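Local coordinates for VWFA domain-containing protein (Bacteroides thetaiotaomicron, PDB 3IBS) that is of unknown function but contains a magnesium-binding von Willebrand factor A domain, borne by a predicted membrane protein of the BatB type, at residues A[16-21]-A[116-121]; A[51-56]-A[64-69]; A[127-132]-A[181-186]; A[141-146]-A[203-208]. All blocks are in the same frame, centred on the assembly; numbering follows the deposited sequence.

The four contacts run across one Rossmann-like domain. Contact 1 lies in the core, where two parallel central strands end at the magnesium site; it mixes backbone hydrogen bonds, aliphatic packing and a carboxylate network. Contact 2, nested inside the loop that contact 1 closes, is the antiparallel hairpin at one margin of the same sheet, partly open to solvent. Contacts 1 and 2 share a border where strand 13-19 pairs with strand 52-58, and contacts 1 and 4 share one where 113-119 pairs with 140-147. Helix 178-187 of contact 3 and helix 200-214 of contact 4 lie on opposite faces of strand 140-147: contact 3 is apolar, whereas contact 4 grades from an aliphatic centre to a water bridge.

Contact 1. Residues A[16-21]-A[116-121]; sequences IALDIS and IVITDG. With MG (magnesium ion), chain I.
Ala17 and Ile118 lock the two parallel strands together: Ile118 N donates to Ala17 O at 3.0 Å, flanked by Ala17 N on Ile116 O and Asp19 N on Ile118 O. On the face of Ile16, Leu18 and Ile118 the packing is close, with Ile16 CG2 at 3.7 Å from Ile118 CD1 and Leu18 CD1 over Ile118 CB at 4.0 Å; helix 33-46 covers this layer. Beyond Asp19 the strands part and the contact becomes polar and watery. With CG anti to the backbone N (chi1 -168°), the Asp19 carboxylate spans the gap. Its OD2 accepts a hydrogen bond from Thr119 OG1 at 2.6 Å, through the anti lone pair, while OD1 accepts from both Ser21 N, closing an Asx turn, and Ser21 OG. One water links Asp19 OD2 to Asp120 OD1 and binds the magnesium ion; Asp120 OD2 is hydrogen-bonded to Ser23 OG and salt-bridged to Arg33. Ser21 OG reaches the metal at 2.2 Å, Ser23 OG adds a second protein ligand and four waters complete the shell. An asparagine in place of Asp19 would probably weaken this grip, leaving Ser21 OG or Thr119 OG1 without a carboxylate acceptor and the metal-bound water less firmly held. Asp19, Ser21 and Ser23 make up the DxSxS sequence of a metal-ion-dependent adhesion site (MIDAS), at the C-terminal ends of central strands as in other von Willebrand factor A domains.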
loop_
_atom_site.group_PDB
_atom_site.type_symbol
_atom_site.label_atom_id
_atom_site.label_comp_id
_atom_site.label_asym_id
_atom_site.label_seq_id
_atom_site.Cartn_x
_atom_site.Cartn_y
_atom_site.Cartn_z
ATOM N N ILE A 16 -11.050 27.438 6.577
ATOM C CA ILE A 16 -10.530 26.075 6.604
ATOM C C ILE A 16 -9.081 26.075 6.141
ATOM O O ILE A 16 -8.758 26.680 5.124
ATOM C CB ILE A 16 -11.361 25.158 5.696
ATOM C CG1 ILE A 16 -12.775 25.060 6.288
ATOM C CG2 ILE A 16 -10.695 23.729 5.600
ATOM C CD1 ILE A 16 -13.812 25.192 5.286
ATOM N N ALA A 17 -8.214 25.396 6.881
ATOM C CA ALA A 17 -6.813 25.333 6.499
ATOM C C ALA A 17 -6.544 23.875 6.167
ATOM O O ALA A 17 -6.488 23.035 7.048
ATOM C CB ALA A 17 -5.920 25.825 7.659
ATOM N N LEU A 18 -6.426 23.580 4.883
ATOM C CA LEU A 18 -6.386 22.197 4.427
ATOM C C LEU A 18 -4.961 21.781 4.039
ATOM O O LEU A 18 -4.334 22.377 3.164
ATOM C CB LEU A 18 -7.348 22.019 3.246
ATOM C CG LEU A 18 -7.363 20.679 2.496
ATOM C CD1 LEU A 18 -7.723 19.499 3.437
ATOM C CD2 LEU A 18 -8.356 20.769 1.306
ATOM N N ASP A 19 -4.489 20.722 4.678
ATOM C CA ASP A 19 -3.240 20.056 4.330
ATOM C C ASP A 19 -3.382 19.448 2.939
ATOM O O ASP A 19 -4.266 18.620 2.717
ATOM C CB ASP A 19 -2.970 18.945 5.373
ATOM C CG ASP A 19 -1.554 18.367 5.285
ATOM O OD1 ASP A 19 -0.994 18.305 4.166
ATOM O OD2 ASP A 19 -1.000 17.960 6.344
ATOM N N ILE A 20 -2.532 19.880 1.996
ATOM C CA ILE A 20 -2.468 19.271 0.668
ATOM C C ILE A 20 -1.074 18.654 0.362
ATOM O O ILE A 20 -0.695 18.468 -0.802
ATOM C CB ILE A 20 -2.904 20.248 -0.461
ATOM C CG1 ILE A 20 -1.925 21.436 -0.605
ATOM C CG2 ILE A 20 -4.378 20.680 -0.244
ATOM C CD1 ILE A 20 -2.001 22.176 -2.008
ATOM N N SER A 21 -0.312 18.338 1.398
ATOM C CA SER A 21 0.954 17.615 1.199
ATOM C C SER A 21 0.688 16.189 0.658
ATOM O O SER A 21 -0.456 15.712 0.700
ATOM C CB SER A 21 1.761 17.555 2.493
ATOM O OG SER A 21 1.126 16.745 3.455
ATOM N N ILE A 116 -10.456 25.958 10.985
ATOM C CA ILE A 116 -10.596 24.496 11.006
ATOM C C ILE A 116 -9.461 23.907 10.210
ATOM O O ILE A 116 -9.444 24.039 8.984
ATOM C CB ILE A 116 -11.939 24.036 10.428
ATOM C CG1 ILE A 116 -13.084 24.610 11.265
ATOM C CG2 ILE A 116 -12.029 22.493 10.405
ATOM C CD1 ILE A 116 -14.373 24.421 10.601
ATOM N N VAL A 117 -8.491 23.317 10.926
ATOM C CA VAL A 117 -7.322 22.710 10.324
ATOM C C VAL A 117 -7.678 21.262 10.030
ATOM O O VAL A 117 -8.164 20.540 10.912
ATOM C CB VAL A 117 -6.081 22.750 11.290
ATOM C CG1 VAL A 117 -4.825 22.178 10.615
ATOM C CG2 VAL A 117 -5.818 24.179 11.761
ATOM N N ILE A 118 -7.484 20.855 8.782
ATOM C CA ILE A 118 -7.724 19.468 8.384
ATOM C C ILE A 118 -6.422 18.836 7.887
ATOM O O ILE A 118 -5.873 19.248 6.857
ATOM C CB ILE A 118 -8.789 19.379 7.291
ATOM C CG1 ILE A 118 -10.067 20.106 7.763
ATOM C CG2 ILE A 118 -9.065 17.921 6.947
ATOM C CD1 ILE A 118 -11.240 20.220 6.665
ATOM N N THR A 119 -5.913 17.848 8.615
ATOM C CA THR A 119 -4.529 17.398 8.381
ATOM C C THR A 119 -4.298 15.999 8.971
ATOM O O THR A 119 -5.077 15.538 9.789
ATOM C CB THR A 119 -3.514 18.425 9.004
ATOM O OG1 THR A 119 -2.155 18.053 8.710
ATOM C CG2 THR A 119 -3.715 18.537 10.537
ATOM N N ASP A 120 -3.218 15.331 8.560
ATOM C CA ASP A 120 -2.767 14.152 9.308
ATOM C C ASP A 120 -1.786 14.557 10.434
ATOM O O ASP A 120 -1.325 13.692 11.202
ATOM C CB ASP A 120 -2.180 13.090 8.366
ATOM C CG ASP A 120 -1.089 13.653 7.476
ATOM O OD1 ASP A 120 -0.353 14.555 7.949
ATOM O OD2 ASP A 120 -0.987 13.226 6.305
ATOM N N GLY A 121 -1.484 15.865 10.543
ATOM C CA GLY A 121 -0.639 16.398 11.641
ATOM C C GLY A 121 0.773 15.804 11.702
ATOM O O GLY A 121 1.470 15.862 12.748
HETATM MG MG MG I . 2.121 15.405 4.825
HETATM O O HOH W 1 0.944 16.081 6.321
HETATM O O HOH W 2 3.148 14.183 6.155
HETATM O O HOH W 3 3.264 14.705 3.242
HETATM O O HOH W 4 3.542 16.932 5.077
#

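Contact 2. Residues A[51-56]-A[64-69]; sequences DKVGMI and TQLPIT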
loop_
_atom_site.group_PDB
_atom_site.type_symbol
_atom_site.label_atom_id
_atom_site.label_comp_id
_atom_site.label_asym_id
_atom_site.label_seq_id
_atom_site.Cartn_x
_atom_site.Cartn_y
_atom_site.Cartn_z
ATOM N N ASP A 51 -23.377 32.920 6.820
ATOM C CA ASP A 51 -21.982 32.875 7.258
ATOM C C ASP A 51 -20.971 33.125 6.151
ATOM O O ASP A 51 -21.300 33.077 4.965
ATOM C CB ASP A 51 -21.681 31.523 7.915
ATOM C CG ASP A 51 -22.711 31.136 8.975
ATOM O OD1 ASP A 51 -22.970 31.942 9.878
ATOM O OD2 ASP A 51 -23.250 30.013 8.909
ATOM N N LYS A 52 -19.730 33.375 6.539
ATOM C CA LYS A 52 -18.666 33.497 5.553
ATOM C C LYS A 52 -17.639 32.392 5.715
ATOM O O LYS A 52 -17.351 31.930 6.842
ATOM C CB LYS A 52 -17.997 34.866 5.626
ATOM C CG LYS A 52 -18.952 36.027 5.436
ATOM C CD LYS A 52 -18.202 37.329 5.529
ATOM C CE LYS A 52 -19.100 38.501 5.208
ATOM N NZ LYS A 52 -20.086 38.703 6.308
ATOM N N VAL A 53 -17.089 31.984 4.584
ATOM C CA VAL A 53 -16.146 30.901 4.541
ATOM C C VAL A 53 -14.961 31.298 3.694
ATOM O O VAL A 53 -15.116 31.961 2.660
ATOM C CB VAL A 53 -16.810 29.564 4.035
ATOM C CG1 VAL A 53 -17.312 29.647 2.582
ATOM C CG2 VAL A 53 -15.858 28.402 4.198
ATOM N N GLY A 54 -13.778 30.896 4.154
ATOM C CA GLY A 54 -12.542 31.080 3.392
ATOM C C GLY A 54 -11.740 29.795 3.438
ATOM O O GLY A 54 -12.026 28.909 4.249
HETATM N N MSE A 55 -10.755 29.671 2.564
HETATM C CA MSE A 55 -9.933 28.460 2.537
HETATM C C MSE A 55 -8.477 28.776 2.263
HETATM O O MSE A 55 -8.146 29.628 1.410
HETATM C CB MSE A 55 -10.418 27.478 1.463
HETATM C CG MSE A 55 -11.892 27.069 1.588
HETATM SE SE MSE A 55 -12.398 25.862 0.107
HETATM C CE MSE A 55 -11.274 24.447 0.770
ATOM N N ILE A 56 -7.623 28.061 2.978
ATOM C CA ILE A 56 -6.174 28.130 2.814
ATOM C C ILE A 56 -5.728 26.710 2.549
ATOM O O ILE A 56 -6.285 25.788 3.142
ATOM C CB ILE A 56 -5.537 28.616 4.129
ATOM C CG1 ILE A 56 -5.744 30.124 4.275
ATOM C CG2 ILE A 56 -4.051 28.232 4.228
ATOM C CD1 ILE A 56 -5.675 30.594 5.697
ATOM N N THR A 64 -3.736 31.417 0.405
ATOM C CA THR A 64 -5.170 31.591 0.370
ATOM C C THR A 64 -5.747 31.023 -0.907
ATOM O O THR A 64 -5.433 31.499 -2.007
ATOM C CB THR A 64 -5.531 33.094 0.442
ATOM O OG1 THR A 64 -5.056 33.625 1.693
ATOM C CG2 THR A 64 -7.072 33.289 0.339
ATOM N N GLN A 65 -6.605 30.027 -0.768
ATOM C CA GLN A 65 -7.242 29.391 -1.931
ATOM C C GLN A 65 -8.546 30.106 -2.199
ATOM O O GLN A 65 -8.878 30.371 -3.331
ATOM C CB GLN A 65 -7.470 27.882 -1.694
ATOM C CG GLN A 65 -8.420 27.150 -2.715
ATOM C CD GLN A 65 -7.746 26.884 -4.055
ATOM O OE1 GLN A 65 -6.548 27.162 -4.228
ATOM N NE2 GLN A 65 -8.505 26.342 -5.015
ATOM N N LEU A 66 -9.264 30.446 -1.140
ATOM C CA LEU A 66 -10.544 31.138 -1.244
ATOM C C LEU A 66 -10.600 32.259 -0.201
ATOM O O LEU A 66 -10.565 31.988 0.991
ATOM C CB LEU A 66 -11.700 30.150 -1.049
ATOM C CG LEU A 66 -13.122 30.729 -1.027
ATOM C CD1 LEU A 66 -13.616 31.059 -2.462
ATOM C CD2 LEU A 66 -14.063 29.771 -0.320
ATOM N N PRO A 67 -10.673 33.528 -0.654
ATOM C CA PRO A 67 -10.854 34.649 0.273
ATOM C C PRO A 67 -12.231 34.546 0.887
ATOM O O PRO A 67 -13.168 34.010 0.253
ATOM C CB PRO A 67 -10.729 35.904 -0.629
ATOM C CG PRO A 67 -9.954 35.415 -1.837
ATOM C CD PRO A 67 -10.501 33.995 -2.043
ATOM N N ILE A 68 -12.331 34.997 2.136
ATOM C CA ILE A 68 -13.545 34.860 2.926
ATOM C C ILE A 68 -14.757 35.419 2.170
ATOM O O ILE A 68 -14.724 36.552 1.676
ATOM C CB ILE A 68 -13.363 35.515 4.325
ATOM C CG1 ILE A 68 -14.567 35.212 5.211
ATOM C CG2 ILE A 68 -13.120 37.040 4.226
ATOM C CD1 ILE A 68 -14.201 34.829 6.648
ATOM N N THR A 69 -15.816 34.622 2.066
ATOM C CA THR A 69 -16.926 34.953 1.171
ATOM C C THR A 69 -18.230 34.312 1.643
ATOM O O THR A 69 -18.221 33.269 2.308
ATOM C CB THR A 69 -16.616 34.539 -0.317
ATOM O OG1 THR A 69 -17.637 35.042 -1.208
ATOM C CG2 THR A 69 -16.470 32.984 -0.477
#
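Met55, present as selenomethionine, and Leu66 meet on one face of the hairpin, their side chains crossing at an oblique angle. In Leu66, a chi1 of 176° swings CG away from the residue's own N and carries CD2 back over the partner strand to 4.0 Å from Met55 CG and 3.8 Å from Val53 O. Met55 leaves the strand with CG beside its own N and runs straight through chi2, then bends at chi3 (68°) and heads off to Leu79 and Ile82. Thr69 sets its methyl, CG2, at 3.6 Å from Val53 O and turns OG1 away to Asp71 N. Near the hairpin's open end, Ile68 presses CG1 on Lys52 CB at 3.5 Å, a tight fit, with chi2 of 137° lying off the staggered values. The backbone is less regular than a plain hairpin. Gln65 N and Leu66 N both donate to Met55 O from the same face of its plane, at 2.7 and 2.9 Å, which makes a classic beta bulge; a second register shift falls between Val53 and Met55. Gln65 folds at chi2, and its NE2 bonds to Phe78 O in helix 72-80. That helix covers Val53, Met55 and Leu66, while Ile56 and Thr64 meet helix 94-102 on the other face. One carbonyl thus serves two N-H groups, and the extra residue is absorbed without leaving either donor unpaired.

Contact 3. Residues A[127-132]-A[181-186]; sequences GAVEAA and CQEIAK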
loop_
_atom_site.group_PDB
_atom_site.type_symbol
_atom_site.label_atom_id
_atom_site.label_comp_id
_atom_site.label_asym_id
_atom_site.label_seq_id
_atom_site.Cartn_x
_atom_site.Cartn_y
_atom_site.Cartn_z
ATOM N N GLY A 127 5.594 25.440 15.957
ATOM C CA GLY A 127 4.948 26.705 15.660
ATOM C C GLY A 127 3.422 26.622 15.709
ATOM O O GLY A 127 2.754 27.603 16.047
ATOM N N ALA A 128 2.859 25.463 15.377
ATOM C CA ALA A 128 1.396 25.333 15.286
ATOM C C ALA A 128 0.676 25.639 16.599
ATOM O O ALA A 128 -0.351 26.307 16.599
ATOM C CB ALA A 128 0.990 23.950 14.775
ATOM N N VAL A 129 1.199 25.131 17.704
ATOM C CA VAL A 129 0.544 25.290 18.995
ATOM C C VAL A 129 0.583 26.772 19.461
ATOM O O VAL A 129 -0.416 27.300 19.977
ATOM C CB VAL A 129 1.179 24.315 20.040
ATOM C CG1 VAL A 129 0.745 24.640 21.407
ATOM C CG2 VAL A 129 0.850 22.835 19.678
ATOM N N GLU A 130 1.733 27.433 19.259
ATOM C CA GLU A 130 1.879 28.864 19.523
ATOM C C GLU A 130 0.938 29.672 18.630
ATOM O O GLU A 130 0.258 30.591 19.092
ATOM C CB GLU A 130 3.322 29.303 19.255
ATOM C CG GLU A 130 4.407 28.555 20.102
ATOM C CD GLU A 130 5.095 27.368 19.372
ATOM O OE1 GLU A 130 4.396 26.449 18.802
ATOM O OE2 GLU A 130 6.363 27.363 19.398
ATOM N N ALA A 131 0.896 29.323 17.343
ATOM C CA ALA A 131 -0.008 29.973 16.409
ATOM C C ALA A 131 -1.473 29.837 16.851
ATOM O O ALA A 131 -2.248 30.805 16.774
ATOM C CB ALA A 131 0.183 29.411 15.005
ATOM N N ALA A 132 -1.849 28.649 17.314
ATOM C CA ALA A 132 -3.234 28.392 17.740
ATOM C C ALA A 132 -3.585 29.167 19.007
ATOM O O ALA A 132 -4.702 29.673 19.149
ATOM C CB ALA A 132 -3.484 26.893 17.951
ATOM N N CYS A 181 -2.374 16.905 16.709
ATOM C CA CYS A 181 -3.661 17.516 16.379
ATOM C C CYS A 181 -4.399 17.959 17.655
ATOM O O CYS A 181 -4.984 19.044 17.699
ATOM C CB CYS A 181 -4.556 16.552 15.584
ATOM S SG CYS A 181 -3.956 16.148 13.952
ATOM N N GLN A 182 -4.337 17.123 18.687
ATOM C CA GLN A 182 -5.013 17.416 19.946
ATOM C C GLN A 182 -4.440 18.618 20.688
ATOM O O GLN A 182 -5.204 19.396 21.229
ATOM C CB GLN A 182 -5.067 16.189 20.850
ATOM C CG GLN A 182 -6.055 15.123 20.352
ATOM C CD GLN A 182 -5.848 13.777 21.042
ATOM O OE1 GLN A 182 -4.720 13.380 21.328
ATOM N NE2 GLN A 182 -6.931 13.068 21.285
ATOM N N GLU A 183 -3.113 18.769 20.696
ATOM C CA GLU A 183 -2.451 19.912 21.364
ATOM C C GLU A 183 -2.890 21.217 20.705
ATOM O O GLU A 183 -3.174 22.215 21.403
ATOM C CB GLU A 183 -0.926 19.807 21.279
ATOM C CG GLU A 183 -0.317 18.676 22.137
ATOM C CD GLU A 183 1.214 18.616 22.078
ATOM O OE1 GLU A 183 1.838 19.537 21.520
ATOM O OE2 GLU A 183 1.798 17.641 22.616
ATOM N N ILE A 184 -2.921 21.201 19.364
ATOM C CA ILE A 184 -3.288 22.379 18.579
ATOM C C ILE A 184 -4.722 22.799 18.916
ATOM O O ILE A 184 -4.978 23.977 19.161
ATOM C CB ILE A 184 -3.113 22.150 17.048
ATOM C CG1 ILE A 184 -1.642 21.849 16.735
ATOM C CG2 ILE A 184 -3.627 23.377 16.226
ATOM C CD1 ILE A 184 -1.390 21.188 15.362
ATOM N N ALA A 185 -5.650 21.836 18.912
ATOM C CA ALA A 185 -7.058 22.136 19.177
ATOM C C ALA A 185 -7.283 22.597 20.614
ATOM O O ALA A 185 -8.107 23.489 20.869
ATOM C CB ALA A 185 -7.925 20.937 18.875
ATOM N N LYS A 186 -6.593 21.957 21.564
ATOM C CA LYS A 186 -6.729 22.358 22.966
ATOM C C LYS A 186 -6.333 23.829 23.198
ATOM O O LYS A 186 -7.123 24.622 23.729
ATOM C CB LYS A 186 -5.951 21.441 23.912
ATOM C CG LYS A 186 -6.282 21.753 25.407
ATOM C CD LYS A 186 -5.720 20.714 26.329
ATOM C CE LYS A 186 -5.993 21.060 27.788
ATOM N NZ LYS A 186 -5.301 20.114 28.703
#
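Ile184, with chi1 at -61°, sets CG1 beside its backbone N and CG2 anti to it, and this fork straddles the side of helix 128-136. A nearly extended chi2 then drives CD1 to 3.7 Å from Ala128 CB, while the other branch places CG2 at 3.9 Å from Ala132 CB, one helical turn further on. Between them Val129 leans in with CG2, 4.0 Å from Ile184 CG1 and 3.9 Å from Glu183 CB. The Glu183 stem is extended and crosses Val129 at the more exposed border. Both helices run nearly parallel, 19° apart with axes 8.4 Å from each other, and form part of the helical layer on one face of the central sheet in this alpha/beta domain. The small side chains of Ala128 and Ala132 probably allow this closeness: Ala132 CB comes to 3.5 Å from the carbonyl oxygen of Ile184. An alanine in place of Ile184 is likely to open a gap between the helices and take from Ala128 and Ala132 the apolar partner they share across the two helices. Ile184 also packs on Val144 of the sheet and on Ile98 of helix 94-102, while His124 NE2 bonds to Ala128 N at the first turn of helix 128-136.

Contact 4. Residues A[141-146]-A[203-208]; sequences QVSVLG and KAISQE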
loop_
_atom_site.group_PDB
_atom_site.type_symbol
_atom_site.label_atom_id
_atom_site.label_comp_id
_atom_site.label_asym_id
_atom_site.label_seq_id
_atom_site.Cartn_x
_atom_site.Cartn_y
_atom_site.Cartn_z
ATOM N N GLN A 141 -11.472 30.497 17.480
ATOM C CA GLN A 141 -11.339 29.135 17.970
ATOM C C GLN A 141 -10.766 28.221 16.907
ATOM O O GLN A 141 -11.331 28.102 15.814
ATOM C CB GLN A 141 -12.669 28.594 18.496
ATOM C CG GLN A 141 -13.138 29.339 19.758
ATOM C CD GLN A 141 -14.504 28.864 20.235
ATOM O OE1 GLN A 141 -15.520 29.522 20.001
ATOM N NE2 GLN A 141 -14.533 27.712 20.890
ATOM N N VAL A 142 -9.649 27.574 17.241
ATOM C CA VAL A 142 -8.976 26.695 16.302
ATOM C C VAL A 142 -9.336 25.236 16.585
ATOM O O VAL A 142 -9.027 24.696 17.665
ATOM C CB VAL A 142 -7.440 26.910 16.287
ATOM C CG1 VAL A 142 -6.777 26.083 15.164
ATOM C CG2 VAL A 142 -7.103 28.392 16.099
ATOM N N SER A 143 -9.986 24.606 15.610
ATOM C CA SER A 143 -10.313 23.176 15.666
ATOM C C SER A 143 -9.465 22.380 14.691
ATOM O O SER A 143 -8.960 22.935 13.715
ATOM C CB SER A 143 -11.807 22.908 15.383
ATOM O OG SER A 143 -12.610 23.391 16.448
ATOM N N VAL A 144 -9.312 21.075 14.966
ATOM C CA VAL A 144 -8.502 20.191 14.110
ATOM C C VAL A 144 -9.255 18.888 13.833
ATOM O O VAL A 144 -9.738 18.223 14.763
ATOM C CB VAL A 144 -7.118 19.855 14.736
ATOM C CG1 VAL A 144 -6.267 19.011 13.785
ATOM C CG2 VAL A 144 -6.361 21.129 15.122
ATOM N N LEU A 145 -9.357 18.559 12.549
ATOM C CA LEU A 145 -9.939 17.323 12.075
ATOM C C LEU A 145 -8.785 16.488 11.595
ATOM O O LEU A 145 -8.075 16.856 10.639
ATOM C CB LEU A 145 -10.927 17.605 10.937
ATOM C CG LEU A 145 -12.340 18.120 11.254
ATOM C CD1 LEU A 145 -12.425 19.090 12.407
ATOM C CD2 LEU A 145 -13.048 18.697 9.993
ATOM N N GLY A 146 -8.562 15.379 12.291
ATOM C CA GLY A 146 -7.387 14.559 12.035
ATOM C C GLY A 146 -7.802 13.472 11.066
ATOM O O GLY A 146 -8.716 12.712 11.353
ATOM N N LYS A 203 -20.359 16.213 11.129
ATOM C CA LYS A 203 -21.466 16.612 11.972
ATOM C C LYS A 203 -20.978 17.210 13.288
ATOM O O LYS A 203 -21.566 18.165 13.778
ATOM C CB LYS A 203 -22.407 15.445 12.215
ATOM C CG LYS A 203 -23.317 15.137 11.033
ATOM C CD LYS A 203 -24.257 14.025 11.395
ATOM C CE LYS A 203 -23.463 12.790 11.793
ATOM N NZ LYS A 203 -24.174 12.006 12.825
ATOM N N ALA A 204 -19.903 16.657 13.846
ATOM C CA ALA A 204 -19.305 17.231 15.040
ATOM C C ALA A 204 -18.850 18.676 14.794
ATOM O O ALA A 204 -19.146 19.560 15.594
ATOM C CB ALA A 204 -18.158 16.369 15.562
ATOM N N ILE A 205 -18.152 18.923 13.689
ATOM C CA ILE A 205 -17.635 20.251 13.431
ATOM C C ILE A 205 -18.769 21.222 13.089
ATOM O O ILE A 205 -18.776 22.341 13.581
ATOM C CB ILE A 205 -16.458 20.263 12.388
ATOM C CG1 ILE A 205 -15.644 21.567 12.482
ATOM C CG2 ILE A 205 -16.955 20.058 10.972
ATOM C CD1 ILE A 205 -15.001 21.817 13.872
ATOM N N SER A 206 -19.750 20.788 12.296
ATOM C CA SER A 206 -20.892 21.655 11.997
ATOM C C SER A 206 -21.677 22.008 13.270
ATOM O O SER A 206 -22.230 23.108 13.383
ATOM C CB SER A 206 -21.813 21.037 10.934
ATOM O OG SER A 206 -21.212 21.100 9.638
ATOM N N GLN A 207 -21.702 21.079 14.225
ATOM C CA GLN A 207 -22.334 21.306 15.513
ATOM C C GLN A 207 -21.583 22.381 16.279
ATOM O O GLN A 207 -22.196 23.268 16.866
ATOM C CB GLN A 207 -22.389 19.998 16.326
ATOM C CG GLN A 207 -22.824 20.147 17.796
ATOM C CD GLN A 207 -24.149 20.888 17.952
ATOM O OE1 GLN A 207 -24.250 21.866 18.709
ATOM N NE2 GLN A 207 -25.170 20.437 17.221
ATOM N N GLU A 208 -20.254 22.286 16.268
ATOM C CA GLU A 208 -19.386 23.253 16.941
ATOM C C GLU A 208 -19.573 24.648 16.348
ATOM O O GLU A 208 -19.670 25.639 17.083
ATOM C CB GLU A 208 -17.923 22.804 16.850
ATOM C CG GLU A 208 -16.905 23.806 17.371
ATOM C CD GLU A 208 -16.985 24.037 18.878
ATOM O OE1 GLU A 208 -17.625 23.227 19.588
ATOM O OE2 GLU A 208 -16.396 25.036 19.354
HETATM O O HOH W 5 -17.422 26.849 21.024
#
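Ile205 points from helix 200-214 at Ser143 and Leu145 of strand 140-147, and its side chain can be followed outward from the helix. At CB it forks: a chi1 near trans (-161°) sends CG1 on the path to the strand, while CG2 sits between N and the carbonyl carbon, 4.2 Å from Leu145 CD2. CG1 passes Leu145 CD1 at 4.1 Å and rests on Ile116 CD1 of the neighbouring strand 113-119. A bend at chi2 then sends CD1 in between Ser143 and Leu145, 3.7 Å from Ser143 CB and 4.0 Å from Leu145 CD1. Ser143 OG, which accepts from the backbone N of Ile191, is also brushed by Ile205 CD1 at 3.9 Å. The helix runs antiparallel to the strand, 172° between their directions, and packs over it on the face opposite helix 178-187, next to helix 33-46, as in the sandwich of helices and sheet that makes a von Willebrand factor A domain. One turn along the helix, Glu208 folds at chi2 and brings its carboxylate to the start of the strand. Its OE2 stands 3.6 Å from Gln141 NE2, too far for a direct bond, and the amide and carboxylate planes are nearly perpendicular. A water closes the gap, donating to Glu208 OE2 at 2.7 Å and accepting from Gln141 NE2 at 3.0 Å; the same NE2 also bonds to Lys189 O.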